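Local coordinates for protein serine-pyruvate aminotransferase (AgxT) (Sulfolobus solfataricus, PDB 3ZRR) that probably transfers amino groups between small amino acids and 2-oxo acids, such as serine and pyruvate or alanine and glyoxylate, using pyridoxal 5'-phosphate, at residues Glu321-Ala326 against Ile350-Val355. Residues are numbered along the deposited sequence; the frame is centred on the assembly and turned at random.
Sequences EGVEFA and IIAISV
Val355 holds its CG1 anti to the backbone N (chi1 167°), and Val323 turns its own CG1 anti to the carbonyl carbon (chi1 -69°); with these torsions the two valines put methyls into the seam between loop and helix. Val323 CG1 lies 3.8 Å from Ile351 CG2 and also rests on the helix backbone, 3.9 Å from Ala352 CA. The branches of Val355 divide the work: CG1 meets Phe325 CE2 obliquely at 4.1 Å, while CG2 approaches the carbonyl Glu321 O, and Glu321 CB sits against both. An alanine in place of Val355 would remove both methyls and would probably leave Glu321 CB and Phe325 CE2 without their partner on the helix. In the small C-terminal domain of this fold-type I aminotransferase, the loop leading into strand 325-327, together with the first strand residue Phe325, packs on helix 346-363; within this chain the strand is an edge of the four-stranded antiparallel sheet. Phe325 reaches the same helix edge-on, with CZ 3.9 Å from Ala352 O and CE1 touching Ala352 CB. Over the ring centre, Val323 CG2 stands 3.6 Å above the plane, limiting how the ring can turn, and Phe336 meets the same ring. Gly322, with positive phi (66°), turns the chain before Val323. Glu321 O accepts a hydrogen bond from Asn347 ND2 of the second subunit.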
loop_
_atom_site.group_PDB
_atom_site.type_symbol
_atom_site.label_atom_id
_atom_site.label_comp_id
_atom_site.label_asym_id
_atom_site.label_seq_id
_atom_site.Cartn_x
_atom_site.Cartn_y
_atom_site.Cartn_z
ATOM N N GLU A 321 -1.466 -22.059 -9.472
ATOM C CA GLU A 321 -1.061 -21.979 -10.879
ATOM C C GLU A 321 -1.470 -20.706 -11.625
ATOM O O GLU A 321 -1.419 -20.674 -12.859
ATOM C CB GLU A 321 -1.545 -23.224 -11.636
ATOM C CG GLU A 321 -0.914 -24.540 -11.151
ATOM C CD GLU A 321 0.390 -24.889 -11.862
ATOM O OE1 GLU A 321 1.086 -23.970 -12.347
ATOM O OE2 GLU A 321 0.717 -26.097 -11.945
ATOM N N GLY A 322 -1.865 -19.667 -10.890
ATOM C CA GLY A 322 -2.160 -18.352 -11.488
ATOM C C GLY A 322 -3.362 -18.305 -12.422
ATOM O O GLY A 322 -3.415 -17.459 -13.316
ATOM N N VAL A 323 -4.320 -19.212 -12.213
ATOM C CA VAL A 323 -5.547 -19.307 -13.020
ATOM C C VAL A 323 -6.812 -19.011 -12.180
ATOM O O VAL A 323 -6.721 -18.896 -10.957
ATOM C CB VAL A 323 -5.645 -20.686 -13.760
ATOM C CG1 VAL A 323 -4.593 -20.759 -14.842
ATOM C CG2 VAL A 323 -5.445 -21.859 -12.815
ATOM N N GLU A 324 -7.973 -18.867 -12.830
ATOM C CA GLU A 324 -9.242 -18.694 -12.115
ATOM C C GLU A 324 -10.205 -19.839 -12.444
ATOM O O GLU A 324 -11.132 -19.686 -13.240
ATOM C CB GLU A 324 -9.879 -17.335 -12.416
ATOM C CG GLU A 324 -11.116 -17.031 -11.563
ATOM C CD GLU A 324 -12.086 -16.021 -12.187
ATOM O OE1 GLU A 324 -11.712 -15.333 -13.164
ATOM O OE2 GLU A 324 -13.235 -15.917 -11.690
ATOM N N PHE A 325 -9.954 -20.998 -11.830
ATOM C CA PHE A 325 -10.792 -22.197 -12.003
ATOM C C PHE A 325 -11.711 -22.409 -10.801
ATOM O O PHE A 325 -11.336 -22.116 -9.656
ATOM C CB PHE A 325 -9.975 -23.489 -12.243
ATOM C CG PHE A 325 -9.086 -23.461 -13.468
ATOM C CD1 PHE A 325 -9.193 -22.448 -14.423
ATOM C CD2 PHE A 325 -8.132 -24.461 -13.663
ATOM C CE1 PHE A 325 -8.345 -22.414 -15.534
ATOM C CE2 PHE A 325 -7.282 -24.441 -14.789
ATOM C CZ PHE A 325 -7.397 -23.426 -15.721
ATOM N N ALA A 326 -12.899 -22.952 -11.076
ATOM C CA ALA A 326 -13.959 -23.104 -10.097
ATOM C C ALA A 326 -14.736 -24.394 -10.380
ATOM O O ALA A 326 -14.680 -24.906 -11.505
ATOM C CB ALA A 326 -14.899 -21.870 -10.151
ATOM N N ILE A 350 -3.219 -18.232 -22.749
ATOM C CA ILE A 350 -2.108 -19.176 -22.883
ATOM C C ILE A 350 -1.897 -19.969 -21.596
ATOM O O ILE A 350 -1.792 -21.198 -21.629
ATOM C CB ILE A 350 -0.782 -18.452 -23.256
ATOM C CG1 ILE A 350 -0.848 -17.889 -24.673
ATOM C CG2 ILE A 350 0.400 -19.392 -23.159
ATOM C CD1 ILE A 350 -0.726 -18.936 -25.795
ATOM N N ILE A 351 -1.830 -19.266 -20.463
ATOM C CA ILE A 351 -1.590 -19.918 -19.176
ATOM C C ILE A 351 -2.701 -20.929 -18.863
ATOM O O ILE A 351 -2.419 -22.082 -18.516
ATOM C CB ILE A 351 -1.466 -18.900 -18.008
ATOM C CG1 ILE A 351 -0.222 -18.020 -18.155
ATOM C CG2 ILE A 351 -1.405 -19.625 -16.664
ATOM C CD1 ILE A 351 -0.176 -16.860 -17.122
ATOM N N ALA A 352 -3.959 -20.501 -18.984
ATOM C CA ALA A 352 -5.071 -21.382 -18.625
ATOM C C ALA A 352 -5.025 -22.683 -19.438
ATOM O O ALA A 352 -5.119 -23.769 -18.880
ATOM C CB ALA A 352 -6.420 -20.671 -18.799
ATOM N N ILE A 353 -4.851 -22.569 -20.745
ATOM C CA ILE A 353 -4.824 -23.776 -21.586
ATOM C C ILE A 353 -3.575 -24.636 -21.300
ATOM O O ILE A 353 -3.661 -25.873 -21.224
ATOM C CB ILE A 353 -5.004 -23.421 -23.053
ATOM C CG1 ILE A 353 -6.400 -22.818 -23.264
ATOM C CG2 ILE A 353 -4.836 -24.631 -23.962
ATOM C CD1 ILE A 353 -7.544 -23.826 -23.041
ATOM N N SER A 354 -2.433 -23.985 -21.086
ATOM C CA SER A 354 -1.231 -24.731 -20.716
ATOM C C SER A 354 -1.391 -25.487 -19.405
ATOM O O SER A 354 -1.056 -26.664 -19.322
ATOM C CB SER A 354 -0.018 -23.812 -20.618
ATOM O OG SER A 354 1.141 -24.619 -20.451
ATOM N N VAL A 355 -1.901 -24.807 -18.379
ATOM C CA VAL A 355 -2.146 -25.432 -17.076
ATOM C C VAL A 355 -3.138 -26.586 -17.253
ATOM O O VAL A 355 -2.981 -27.649 -16.663
ATOM C CB VAL A 355 -2.644 -24.383 -16.030
ATOM C CG1 VAL A 355 -3.209 -25.042 -14.780
ATOM C CG2 VAL A 355 -1.514 -23.461 -15.634
#